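Side-chain contacts in haloacid delahogenase-like family hydrolase (Xanthomonas campestris pv. campestris, PDB 2PKE), which probably acts as a magnesium-dependent phosphatase of the haloacid dehalogenase superfamily: residues D19-L24 with F139-K144; Q143-E146 with L150-L153; E28-T33 with L107-E112. All blocks are in the same frame, centred on the assembly; numbering follows the deposited sequence.

Contact 1: residues D19-L24 with F139-K144; sequences DGDDTL and FHQEQK. With MG (magnesium ion), chain C.
Asp-21 meets helix 138-148 with both of its carboxylate oxygens, and each finds a different side chain. The ionic contact is the salt bridge between Asp-21 OD1 and Lys-144 NZ, 2.7 Å long. The ammonium group comes in above the carboxylate plane, 37° out of it, and the lysine chain crosses the aspartate at about a right angle, its CE lying over one face of His-140. Trp-25 NE1 donates to the same OD1.

The amide contact is Gln-141 NE2 to Asp-21 OD2, 3.1 Å. A bend at chi2 (-66°) is part of the path that brings the glutamine amide to the aspartate. The oxygen lies close to the plane of that amide, while the two flat groups are turned 61° apart. Both ends of the amide are used: Gln-141 OE1 takes a water that in turn accepts from Asp-21 N. A second water joins Asp-21 OD2 to Lys-144 NZ.

The loop also supplies two of the six metal ligands. Magnesium is held by Asp-19 OD2 at 2.0 Å and Asp-21 O at 2.1 Å, with Asn-187 and three waters completing the set. This is consistent with the DxDx(T/V) motif of HAD phosphatases, where the first aspartate is the nucleophile and the second a general acid-base. Asp-21 thus divides its work: its carbonyl serves the metal, while partners on both carboxylate oxygens fix how that group is turned.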
ATOM      1  N   ASP A  19       9.287 -13.981  -0.749  1.00 16.42           N
ATOM      2  CA  ASP A  19       9.598 -12.561  -0.991  1.00 16.77           C
ATOM      3  C   ASP A  19       9.564 -12.249  -2.496  1.00 19.22           C
ATOM      4  O   ASP A  19       9.596 -13.147  -3.348  1.00 21.54           O
ATOM      5  CB  ASP A  19      10.983 -12.248  -0.406  1.00 15.61           C
ATOM      6  CG  ASP A  19      11.424 -10.814  -0.595  1.00 19.40           C
ATOM      7  OD1 ASP A  19      10.608  -9.874  -0.405  1.00 23.09           O
ATOM      8  OD2 ASP A  19      12.629 -10.599  -0.945  1.00 19.99           O
ATOM      9  N   GLY A  20       9.466 -10.974  -2.859  1.00 21.63           N
ATOM     10  CA  GLY A  20       9.532 -10.635  -4.301  1.00 21.63           C
ATOM     11  C   GLY A  20      10.897 -10.089  -4.709  1.00 20.85           C
ATOM     12  O   GLY A  20      11.676 -10.749  -5.404  1.00 21.66           O
ATOM     13  N   ASP A  21      11.161  -8.862  -4.307  1.00 22.81           N
ATOM     14  CA  ASP A  21      12.349  -8.127  -4.751  1.00 20.44           C
ATOM     15  C   ASP A  21      13.612  -8.890  -4.372  1.00 21.32           C
ATOM     16  O   ASP A  21      13.829  -9.227  -3.190  1.00 19.30           O
ATOM     17  CB  ASP A  21      12.416  -6.755  -4.073  1.00 19.35           C
ATOM     18  CG  ASP A  21      11.379  -5.738  -4.571  1.00 21.01           C
ATOM     19  OD1 ASP A  21      10.860  -5.780  -5.676  1.00 23.54           O
ATOM     20  OD2 ASP A  21      11.134  -4.776  -3.820  1.00 22.98           O
ATOM     21  N   ASP A  22      14.391  -9.248  -5.375  1.00 20.25           N
ATOM     22  CA  ASP A  22      15.673  -9.920  -5.209  1.00 19.82           C
ATOM     23  C   ASP A  22      15.566 -11.380  -4.781  1.00 20.15           C
ATOM     24  O   ASP A  22      16.582 -11.993  -4.410  1.00 20.47           O
ATOM     25  CB  ASP A  22      16.567  -9.147  -4.249  1.00 19.84           C
ATOM     26  CG  ASP A  22      16.629  -7.684  -4.597  1.00 24.93           C
ATOM     27  OD1 ASP A  22      16.967  -7.384  -5.759  1.00 19.75           O
ATOM     28  OD2 ASP A  22      16.240  -6.876  -3.723  1.00 23.69           O
ATOM     29  N   THR A  23      14.347 -11.913  -4.875  1.00 20.46           N
ATOM     30  CA  THR A  23      14.034 -13.315  -4.600  1.00 20.24           C
ATOM     31  C   THR A  23      13.358 -13.933  -5.870  1.00 17.95           C
ATOM     32  O   THR A  23      13.867 -14.912  -6.447  1.00 19.64           O
ATOM     33  CB  THR A  23      13.116 -13.505  -3.362  1.00 21.17           C
ATOM     34  OG1 THR A  23      13.787 -13.056  -2.179  1.00 20.80           O
ATOM     35  CG2 THR A  23      12.723 -14.980  -3.229  1.00 23.24           C
ATOM     36  N   LEU A  24      12.223 -13.360  -6.281  1.00 20.38           N
ATOM     37  CA  LEU A  24      11.543 -13.762  -7.522  1.00 20.72           C
ATOM     38  C   LEU A  24      12.013 -12.972  -8.760  1.00 19.94           C
ATOM     39  O   LEU A  24      11.990 -13.496  -9.865  1.00 22.45           O
ATOM     40  CB  LEU A  24      10.019 -13.635  -7.387  1.00 19.56           C
ATOM     41  CG  LEU A  24       9.338 -14.364  -6.222  1.00 22.38           C
ATOM     42  CD1 LEU A  24       7.888 -13.933  -6.187  1.00 23.48           C
ATOM     43  CD2 LEU A  24       9.472 -15.853  -6.383  1.00 19.22           C
ATOM     44  N   PHE A 139       0.983  -0.408  -4.414  1.00 22.66           N
ATOM     45  CA  PHE A 139       0.776  -0.238  -5.855  1.00 22.83           C
ATOM     46  C   PHE A 139       1.982  -0.712  -6.676  1.00 20.41           C
ATOM     47  O   PHE A 139       1.810  -1.391  -7.675  1.00 23.72           O
ATOM     48  CB  PHE A 139       0.462   1.211  -6.193  1.00 23.05           C
ATOM     49  CG  PHE A 139       0.216   1.436  -7.659  1.00 29.91           C
ATOM     50  CD1 PHE A 139      -1.004   1.108  -8.220  1.00 38.00           C
ATOM     51  CD2 PHE A 139       1.217   1.952  -8.478  1.00 30.59           C
ATOM     52  CE1 PHE A 139      -1.233   1.294  -9.563  1.00 39.80           C
ATOM     53  CE2 PHE A 139       1.013   2.100  -9.837  1.00 28.74           C
ATOM     54  CZ  PHE A 139      -0.224   1.787 -10.379  1.00 28.95           C
ATOM     55  N   HIS A 140       3.195  -0.336  -6.281  1.00 18.29           N
ATOM     56  CA  HIS A 140       4.365  -0.755  -7.023  1.00 22.28           C
ATOM     57  C   HIS A 140       4.588  -2.273  -6.963  1.00 22.02           C
ATOM     58  O   HIS A 140       4.897  -2.896  -7.986  1.00 22.37           O
ATOM     59  CB  HIS A 140       5.575   0.011  -6.544  1.00 18.13           C
ATOM     60  CG  HIS A 140       6.776  -0.140  -7.425  1.00 24.72           C
ATOM     61  ND1 HIS A 140       8.039   0.226  -7.016  1.00 23.88           N
ATOM     62  CD2 HIS A 140       6.905  -0.575  -8.701  1.00 22.66           C
ATOM     63  CE1 HIS A 140       8.898  -0.001  -7.992  1.00 26.22           C
ATOM     64  NE2 HIS A 140       8.231  -0.472  -9.033  1.00 19.86           N
ATOM     65  N   GLN A 141       4.441  -2.857  -5.782  1.00 20.55           N
ATOM     66  CA  GLN A 141       4.574  -4.333  -5.615  1.00 20.47           C
ATOM     67  C   GLN A 141       3.505  -5.080  -6.421  1.00 21.57           C
ATOM     68  O   GLN A 141       3.784  -6.081  -7.089  1.00 18.49           O
ATOM     69  CB  GLN A 141       4.551  -4.746  -4.120  1.00 22.60           C
ATOM     70  CG  GLN A 141       5.742  -4.226  -3.316  1.00 24.67           C
ATOM     71  CD  GLN A 141       7.011  -4.846  -3.760  1.00 28.86           C
ATOM     72  OE1 GLN A 141       7.011  -5.978  -4.233  1.00 27.12           O
ATOM     73  NE2 GLN A 141       8.120  -4.130  -3.598  1.00 22.00           N
ATOM     74  N   GLU A 142       2.284  -4.552  -6.433  1.00 22.99           N
ATOM     75  CA  GLU A 142       1.235  -5.154  -7.257  1.00 22.82           C
ATOM     76  C   GLU A 142       1.575  -5.097  -8.748  1.00 23.11           C
ATOM     77  O   GLU A 142       1.380  -6.057  -9.486  1.00 20.17           O
ATOM     78  CB  GLU A 142      -0.078  -4.464  -7.007  1.00 25.15           C
ATOM     79  CG  GLU A 142      -0.784  -4.964  -5.772  1.00 26.22           C
ATOM     80  CD  GLU A 142      -2.098  -4.232  -5.583  1.00 31.67           C
ATOM     81  OE1 GLU A 142      -2.332  -3.240  -6.300  1.00 35.49           O
ATOM     82  OE2 GLU A 142      -2.876  -4.636  -4.711  1.00 39.70           O
ATOM     83  N   GLN A 143       2.146  -3.973  -9.182  1.00 22.71           N
ATOM     84  CA  GLN A 143       2.547  -3.836 -10.571  1.00 25.08           C
ATOM     85  C   GLN A 143       3.726  -4.757 -10.919  1.00 22.21           C
ATOM     86  O   GLN A 143       3.764  -5.315 -12.014  1.00 20.03           O
ATOM     87  CB  GLN A 143       2.783  -2.372 -10.931  1.00 23.41           C
ATOM     88  CG  GLN A 143       1.468  -1.529 -11.107  1.00 37.23           C
ATOM     89  CD  GLN A 143       0.314  -2.248 -11.879  1.00 48.25           C
ATOM     90  OE1 GLN A 143      -0.842  -2.220 -11.450  1.00 53.73           O
ATOM     91  NE2 GLN A 143       0.640  -2.900 -13.000  1.00 47.52           N
ATOM     92  N   LYS A 144       4.643  -4.976  -9.994  1.00 20.62           N
ATOM     93  CA  LYS A 144       5.794  -5.847 -10.231  1.00 22.12           C
ATOM     94  C   LYS A 144       5.332  -7.284 -10.438  1.00 22.29           C
ATOM     95  O   LYS A 144       5.742  -7.900 -11.406  1.00 20.04           O
ATOM     96  CB  LYS A 144       6.848  -5.753  -9.125  1.00 22.40           C
ATOM     97  CG  LYS A 144       7.586  -4.369  -8.995  1.00 20.09           C
ATOM     98  CD  LYS A 144       8.905  -4.535  -8.201  1.00 24.82           C
ATOM     99  CE  LYS A 144       9.273  -3.434  -7.248  1.00 29.17           C
ATOM    100  NZ  LYS A 144      10.786  -3.368  -6.985  1.00 29.98           N
TER
HETATM  101 MG    MG C 300      13.946  -9.124  -1.137  1.00 19.59          MG
HETATM  102  O   HOH W   1      12.210  -7.900  -0.849  1.00 16.63           O
HETATM  103  O   HOH W   2       9.112  -7.350  -2.971  1.00 20.95           O
HETATM  104  O   HOH W   3      10.767  -1.836  -4.403  1.00 21.39           O
HETATM  105  O   HOH W   4      15.424  -7.690  -1.342  1.00 20.26           O
HETATM  106  O   HOH W   5      14.179  -9.228   1.026  1.00 16.92           O

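Contact 2: residues Q143-E146 with L150-L153; sequences QKIE and LSDL
The carboxylate of Glu-146 has Ser-151 OG over one face: the hydroxyl donates to Glu-146 OE1 across 3.2 Å, arriving 68° out of the carboxylate plane. This hydrogen bond spans the end of helix 138-148 and the turn after it, within the beta-alpha-beta crossover that leads from strand 129-135 to the neighbouring parallel strand 157-160. Glu-146 leaves the helix with CG anti to its own N, and a bend at chi2 (65°) then folds the chain back so that OE1 reaches the serine. Glu-146 also touches a crystal neighbour, so the lattice may influence this pose.

On the inner side the contact is apolar. Ile-145 extends CG1 anti to the backbone N (chi1 -175°), which carries CD1 forward to Leu-150 CB at 3.8 Å; the two side chains cross at about a right angle. Ile-145 CG1 also passes Ser-151 OG at 3.9 Å. Trp-25 packs against Ile-145, and Arg-118 of helix 117-125 against Leu-150, which places this half toward the protein interior.

The backbone past the helix is held as well. Ser-148 OG is hydrogen-bonded to both Ile-145 O and Leu-150 N, and Leu-153 N bonds to Leu-150 O at 3.0 Å as the chain turns. One water spans the gap, donating to Glu-146 O at 2.9 Å and accepting from Ser-151 N at 3.0 Å.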
ATOM      1  N   GLN A 143       2.146  -3.973  -9.182  1.00 22.71           N
ATOM      2  CA  GLN A 143       2.547  -3.836 -10.571  1.00 25.08           C
ATOM      3  C   GLN A 143       3.726  -4.757 -10.919  1.00 22.21           C
ATOM      4  O   GLN A 143       3.764  -5.315 -12.014  1.00 20.03           O
ATOM      5  CB  GLN A 143       2.783  -2.372 -10.931  1.00 23.41           C
ATOM      6  CG  GLN A 143       1.468  -1.529 -11.107  1.00 37.23           C
ATOM      7  CD  GLN A 143       0.314  -2.248 -11.879  1.00 48.25           C
ATOM      8  OE1 GLN A 143      -0.842  -2.220 -11.450  1.00 53.73           O
ATOM      9  NE2 GLN A 143       0.640  -2.900 -13.000  1.00 47.52           N
ATOM     10  N   LYS A 144       4.643  -4.976  -9.994  1.00 20.62           N
ATOM     11  CA  LYS A 144       5.794  -5.847 -10.231  1.00 22.12           C
ATOM     12  C   LYS A 144       5.332  -7.284 -10.438  1.00 22.29           C
ATOM     13  O   LYS A 144       5.742  -7.900 -11.406  1.00 20.04           O
ATOM     14  CB  LYS A 144       6.848  -5.753  -9.125  1.00 22.40           C
ATOM     15  CG  LYS A 144       7.586  -4.369  -8.995  1.00 20.09           C
ATOM     16  CD  LYS A 144       8.905  -4.535  -8.201  1.00 24.82           C
ATOM     17  CE  LYS A 144       9.273  -3.434  -7.248  1.00 29.17           C
ATOM     18  NZ  LYS A 144      10.786  -3.368  -6.985  1.00 29.98           N
ATOM     19  N   ILE A 145       4.440  -7.782  -9.582  1.00 19.59           N
ATOM     20  CA  ILE A 145       3.921  -9.133  -9.800  1.00 24.24           C
ATOM     21  C   ILE A 145       3.226  -9.263 -11.170  1.00 24.69           C
ATOM     22  O   ILE A 145       3.356 -10.276 -11.820  1.00 24.85           O
ATOM     23  CB  ILE A 145       3.082  -9.655  -8.594  1.00 27.96           C
ATOM     24  CG1 ILE A 145       2.662 -11.110  -8.805  1.00 27.38           C
ATOM     25  CG2 ILE A 145       1.860  -8.806  -8.319  1.00 31.56           C
ATOM     26  CD1 ILE A 145       3.851 -12.099  -8.871  1.00 25.93           C
ATOM     27  N   GLU A 146       2.512  -8.249 -11.617  1.00 27.41           N
ATOM     28  CA  GLU A 146       1.852  -8.305 -12.947  1.00 29.79           C
ATOM     29  C   GLU A 146       2.891  -8.227 -14.084  1.00 29.81           C
ATOM     30  O   GLU A 146       2.865  -9.057 -14.970  1.00 32.36           O
ATOM     31  CB  GLU A 146       0.737  -7.242 -13.027  1.00 31.62           C
ATOM     32  CG  GLU A 146      -0.299  -7.366 -14.239  1.00 37.27           C
ATOM     33  CD  GLU A 146      -1.240  -8.643 -14.245  1.00 52.94           C
ATOM     34  OE1 GLU A 146      -1.711  -9.101 -13.165  1.00 57.06           O
ATOM     35  OE2 GLU A 146      -1.513  -9.174 -15.357  1.00 53.03           O
ATOM     36  N   LEU A 150       4.469 -13.793 -13.297  1.00 20.53           N
ATOM     37  CA  LEU A 150       4.174 -14.794 -12.266  1.00 21.42           C
ATOM     38  C   LEU A 150       2.801 -14.660 -11.576  1.00 21.17           C
ATOM     39  O   LEU A 150       2.537 -15.394 -10.662  1.00 22.33           O
ATOM     40  CB  LEU A 150       5.259 -14.741 -11.162  1.00 22.34           C
ATOM     41  CG  LEU A 150       6.736 -14.947 -11.564  1.00 24.29           C
ATOM     42  CD1 LEU A 150       7.603 -14.600 -10.404  1.00 19.06           C
ATOM     43  CD2 LEU A 150       7.012 -16.380 -11.996  1.00 25.66           C
ATOM     44  N   SER A 151       1.947 -13.729 -12.008  1.00 25.20           N
ATOM     45  CA  SER A 151       0.580 -13.548 -11.433  1.00 25.09           C
ATOM     46  C   SER A 151      -0.279 -14.774 -11.379  1.00 25.67           C
ATOM     47  O   SER A 151      -1.059 -14.945 -10.470  1.00 26.54           O
ATOM     48  CB  SER A 151      -0.225 -12.501 -12.224  1.00 23.52           C
ATOM     49  OG  SER A 151       0.216 -11.233 -11.875  1.00 37.53           O
ATOM     50  N   ASP A 152      -0.196 -15.608 -12.390  1.00 25.03           N
ATOM     51  CA  ASP A 152      -0.979 -16.825 -12.383  1.00 26.62           C
ATOM     52  C   ASP A 152      -0.624 -17.746 -11.231  1.00 24.91           C
ATOM     53  O   ASP A 152      -1.472 -18.534 -10.831  1.00 29.56           O
ATOM     54  CB  ASP A 152      -0.890 -17.579 -13.727  1.00 26.96           C
ATOM     55  CG  ASP A 152       0.514 -18.054 -14.033  1.00 27.52           C
ATOM     56  OD1 ASP A 152       1.471 -17.307 -13.800  1.00 24.95           O
ATOM     57  OD2 ASP A 152       0.653 -19.175 -14.537  1.00 31.59           O
ATOM     58  N   LEU A 153       0.616 -17.690 -10.726  1.00 22.84           N
ATOM     59  CA  LEU A 153       1.034 -18.497  -9.603  1.00 22.44           C
ATOM     60  C   LEU A 153       0.807 -17.846  -8.248  1.00 22.24           C
ATOM     61  O   LEU A 153       0.795 -18.537  -7.247  1.00 24.26           O
ATOM     62  CB  LEU A 153       2.535 -18.840  -9.686  1.00 21.69           C
ATOM     63  CG  LEU A 153       3.018 -19.643 -10.893  1.00 23.27           C
ATOM     64  CD1 LEU A 153       4.539 -19.659 -10.973  1.00 21.25           C
ATOM     65  CD2 LEU A 153       2.463 -21.065 -10.773  1.00 29.56           C
TER
HETATM   66  O   HOH W   6       1.880 -11.704 -14.246  1.00 25.48           O

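Contact 3: residues E28-T33 with L107-E112; sequences EDYYRT and LQHPVE
Tyr-30 lays its ring against His-109 with the two planes parallel to within 1°, but slid so far that they barely overlap; the centroids are 4.6 Å apart. The offset puts each CB over the other ring. Tyr-30 CB lies 4.1 Å from the centroid of the imidazole and His-109 CB equally far from that of the phenol, a reciprocal pair of CH-pi contacts. Closest between the rings are Tyr-30 CD2 and His-109 ND1, 3.6 Å apart.

Further along the phenol, Pro-110 takes over. Its CD comes to 3.5 Å from Tyr-30 CE1, and its CB and CG lie beside the Tyr-30 hydroxyl oxygen. Pro-110 O approaches Tyr-30 CE2 obliquely.

The next shell sets the imidazole. His-109 has CG between its backbone N and carbonyl carbon (chi1 74°), a turn that lets ND1 donate to Pro-110 O, 2.8 Å away and nearly straight at 166°. The other ring nitrogen, NE2, meets Lys-144 NZ, and His-109 O takes a bond from Gln-147 of the same helix 138-148. The N-terminal turn of helix 28-42 is anchored separately, by Asp-22 OD1 on Glu-28 N.

Segment 28-33 opens the inserted helical region and 107-112 leads the chain back to the core, an arrangement consistent with a HAD cap inserted after the first strand. With ND1 donating to a carbonyl and NE2 facing a lysine ammonium group, His-109 is probably neutral, its proton on ND1, so the stack is unlikely to be a cation-pi contact.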
ATOM      1  N   GLU A  28      17.250  -4.848  -6.762  1.00 27.02           N
ATOM      2  CA  GLU A  28      18.366  -4.112  -6.234  1.00 27.39           C
ATOM      3  C   GLU A  28      19.222  -3.503  -7.348  1.00 24.40           C
ATOM      4  O   GLU A  28      19.740  -2.424  -7.191  1.00 22.23           O
ATOM      5  CB  GLU A  28      19.234  -5.016  -5.356  1.00 29.23           C
ATOM      6  CG  GLU A  28      20.225  -4.232  -4.533  1.00 29.55           C
ATOM      7  CD  GLU A  28      19.549  -3.250  -3.545  1.00 43.79           C
ATOM      8  OE1 GLU A  28      18.416  -3.528  -3.049  1.00 49.24           O
ATOM      9  OE2 GLU A  28      20.172  -2.196  -3.249  1.00 50.60           O
ATOM     10  N   ASP A  29      19.363  -4.199  -8.465  1.00 25.32           N
ATOM     11  CA  ASP A  29      20.130  -3.686  -9.603  1.00 25.24           C
ATOM     12  C   ASP A  29      19.649  -2.295  -9.958  1.00 26.33           C
ATOM     13  O   ASP A  29      20.435  -1.410 -10.263  1.00 25.43           O
ATOM     14  CB  ASP A  29      19.941  -4.534 -10.874  1.00 26.02           C
ATOM     15  CG  ASP A  29      20.382  -5.977 -10.718  1.00 33.67           C
ATOM     16  OD1 ASP A  29      19.950  -6.645  -9.766  1.00 35.50           O
ATOM     17  OD2 ASP A  29      21.120  -6.457 -11.602  1.00 44.27           O
ATOM     18  N   TYR A  30      18.326  -2.133  -9.980  1.00 24.12           N
ATOM     19  CA  TYR A  30      17.715  -0.864 -10.361  1.00 24.98           C
ATOM     20  C   TYR A  30      17.853   0.224  -9.313  1.00 24.99           C
ATOM     21  O   TYR A  30      17.964   1.399  -9.645  1.00 22.13           O
ATOM     22  CB  TYR A  30      16.251  -1.078 -10.770  1.00 26.65           C
ATOM     23  CG  TYR A  30      16.166  -1.988 -11.985  1.00 28.95           C
ATOM     24  CD1 TYR A  30      16.374  -1.487 -13.252  1.00 38.25           C
ATOM     25  CD2 TYR A  30      15.955  -3.350 -11.850  1.00 34.05           C
ATOM     26  CE1 TYR A  30      16.349  -2.303 -14.354  1.00 38.25           C
ATOM     27  CE2 TYR A  30      15.936  -4.179 -12.955  1.00 34.66           C
ATOM     28  CZ  TYR A  30      16.134  -3.645 -14.203  1.00 37.92           C
ATOM     29  OH  TYR A  30      16.113  -4.444 -15.330  1.00 40.63           O
ATOM     30  N   TYR A  31      17.823  -0.165  -8.049  1.00 23.68           N
ATOM     31  CA  TYR A  31      18.094   0.752  -6.990  1.00 22.96           C
ATOM     32  C   TYR A  31      19.576   1.186  -7.017  1.00 21.03           C
ATOM     33  O   TYR A  31      19.903   2.331  -6.737  1.00 22.13           O
ATOM     34  CB  TYR A  31      17.703   0.130  -5.660  1.00 24.29           C
ATOM     35  CG  TYR A  31      16.229   0.159  -5.416  1.00 25.01           C
ATOM     36  CD1 TYR A  31      15.602   1.328  -5.061  1.00 23.43           C
ATOM     37  CD2 TYR A  31      15.453  -0.981  -5.529  1.00 31.06           C
ATOM     38  CE1 TYR A  31      14.210   1.379  -4.815  1.00 31.94           C
ATOM     39  CE2 TYR A  31      14.095  -0.945  -5.291  1.00 33.27           C
ATOM     40  CZ  TYR A  31      13.486   0.243  -4.927  1.00 31.79           C
ATOM     41  OH  TYR A  31      12.159   0.268  -4.696  1.00 33.32           O
ATOM     42  N   ARG A  32      20.477   0.277  -7.335  1.00 22.35           N
ATOM     43  CA  ARG A  32      21.887   0.662  -7.443  1.00 26.11           C
ATOM     44  C   ARG A  32      22.114   1.630  -8.602  1.00 23.06           C
ATOM     45  O   ARG A  32      22.980   2.530  -8.536  1.00 20.97           O
ATOM     46  CB  ARG A  32      22.763  -0.580  -7.590  1.00 27.61           C
ATOM     47  CG  ARG A  32      23.012  -1.279  -6.283  1.00 38.96           C
ATOM     48  CD  ARG A  32      23.687  -2.620  -6.517  1.00 52.81           C
ATOM     49  NE  ARG A  32      24.788  -2.854  -5.584  1.00 63.89           N
ATOM     50  CZ  ARG A  32      24.645  -3.098  -4.282  1.00 67.35           C
ATOM     51  NH1 ARG A  32      23.432  -3.137  -3.719  1.00 67.44           N
ATOM     52  NH2 ARG A  32      25.730  -3.297  -3.534  1.00 62.89           N
ATOM     53  N   THR A  33      21.367   1.437  -9.679  1.00 24.20           N
ATOM     54  CA  THR A  33      21.422   2.357 -10.831  1.00 25.84           C
ATOM     55  C   THR A  33      20.927   3.743 -10.443  1.00 26.65           C
ATOM     56  O   THR A  33      21.520   4.765 -10.824  1.00 26.36           O
ATOM     57  CB  THR A  33      20.569   1.845 -11.986  1.00 26.14           C
ATOM     58  OG1 THR A  33      21.132   0.611 -12.440  1.00 29.98           O
ATOM     59  CG2 THR A  33      20.545   2.851 -13.124  1.00 28.03           C
ATOM     60  N   LEU A 107      10.322   3.568 -10.326  1.00 23.72           N
ATOM     61  CA  LEU A 107       8.930   3.189 -10.150  1.00 24.28           C
ATOM     62  C   LEU A 107       8.332   2.404 -11.299  1.00 28.10           C
ATOM     63  O   LEU A 107       7.295   1.805 -11.137  1.00 33.87           O
ATOM     64  CB  LEU A 107       8.072   4.419  -9.858  1.00 23.77           C
ATOM     65  CG  LEU A 107       8.146   4.943  -8.427  1.00 23.34           C
ATOM     66  CD1 LEU A 107       7.522   6.344  -8.367  1.00 27.81           C
ATOM     67  CD2 LEU A 107       7.453   4.019  -7.406  1.00 25.10           C
ATOM     68  N   GLN A 108       8.954   2.434 -12.463  1.00 32.99           N
ATOM     69  CA  GLN A 108       8.542   1.615 -13.597  1.00 34.69           C
ATOM     70  C   GLN A 108       9.710   0.749 -14.034  1.00 33.16           C
ATOM     71  O   GLN A 108       9.868   0.493 -15.218  1.00 32.13           O
ATOM     72  CB  GLN A 108       8.153   2.466 -14.780  1.00 34.55           C
ATOM     73  CG  GLN A 108       7.464   3.738 -14.495  1.00 43.32           C
ATOM     74  CD  GLN A 108       7.487   4.618 -15.724  1.00 53.05           C
ATOM     75  OE1 GLN A 108       7.937   5.772 -15.695  1.00 54.47           O
ATOM     76  NE2 GLN A 108       7.041   4.054 -16.843  1.00 61.87           N
ATOM     77  N   HIS A 109      10.541   0.305 -13.099  1.00 33.08           N
ATOM     78  CA  HIS A 109      11.738  -0.422 -13.520  1.00 32.78           C
ATOM     79  C   HIS A 109      11.299  -1.732 -14.146  1.00 31.89           C
ATOM     80  O   HIS A 109      10.284  -2.306 -13.739  1.00 30.44           O
ATOM     81  CB  HIS A 109      12.831  -0.585 -12.424  1.00 32.47           C
ATOM     82  CG  HIS A 109      12.533  -1.582 -11.335  1.00 34.06           C
ATOM     83  ND1 HIS A 109      12.387  -2.939 -11.561  1.00 32.27           N
ATOM     84  CD2 HIS A 109      12.447  -1.413  -9.991  1.00 27.46           C
ATOM     85  CE1 HIS A 109      12.177  -3.552 -10.404  1.00 36.00           C
ATOM     86  NE2 HIS A 109      12.217  -2.649  -9.436  1.00 35.33           N
ATOM     87  N   PRO A 110      12.040  -2.173 -15.177  1.00 32.02           N
ATOM     88  CA  PRO A 110      11.720  -3.470 -15.783  1.00 33.66           C
ATOM     89  C   PRO A 110      11.732  -4.553 -14.703  1.00 32.45           C
ATOM     90  O   PRO A 110      12.608  -4.539 -13.835  1.00 34.07           O
ATOM     91  CB  PRO A 110      12.859  -3.700 -16.801  1.00 32.94           C
ATOM     92  CG  PRO A 110      13.631  -2.357 -16.910  1.00 34.29           C
ATOM     93  CD  PRO A 110      13.220  -1.489 -15.763  1.00 31.57           C
ATOM     94  N   VAL A 111      10.767  -5.467 -14.752  1.00 33.21           N
ATOM     95  CA  VAL A 111      10.708  -6.603 -13.831  1.00 32.68           C
ATOM     96  C   VAL A 111      11.139  -7.870 -14.559  1.00 31.95           C
ATOM     97  O   VAL A 111      10.419  -8.449 -15.401  1.00 33.91           O
ATOM     98  CB  VAL A 111       9.295  -6.765 -13.201  1.00 31.72           C
ATOM     99  CG1 VAL A 111       9.276  -7.911 -12.243  1.00 35.84           C
ATOM    100  CG2 VAL A 111       8.894  -5.482 -12.492  1.00 34.38           C
ATOM    101  N   GLU A 112      12.342  -8.306 -14.229  1.00 31.79           N
ATOM    102  CA  GLU A 112      12.939  -9.464 -14.853  1.00 31.93           C
ATOM    103  C   GLU A 112      13.023 -10.569 -13.815  1.00 29.18           C
ATOM    104  O   GLU A 112      13.777 -10.472 -12.843  1.00 27.02           O
ATOM    105  CB  GLU A 112      14.323  -9.097 -15.358  1.00 31.37           C
ATOM    106  CG  GLU A 112      15.180 -10.305 -15.753  1.00 41.07           C
ATOM    107  CD  GLU A 112      16.582  -9.908 -16.218  1.00 39.41           C
ATOM    108  OE1 GLU A 112      16.860  -8.682 -16.345  1.00 47.25           O
ATOM    109  OE2 GLU A 112      17.393 -10.832 -16.449  1.00 45.74           O
TER

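From the N terminus, strand 15-18 delivers the metal loop 19-24, and helix 28-42 starts just beyond it. Contact 3 closes first, bringing 107-112 back to 28-33 after a long excursion that is mostly helix. Contact 1 closes a wider loop around it, joining 19-24 to helix 138-148. Contact 2 begins where contact 1 ends, as a short local closure at the end of that helix; it is in series with contact 3. Contacts 1 and 2 share Gln-143 and Lys-144 and also touch through Leu-24 and Leu-150. Contacts 1 and 3 are joined directly by polar bonds. Together they tie the magnesium loop, the base of the inserted helices and one crossover of the parallel sheet.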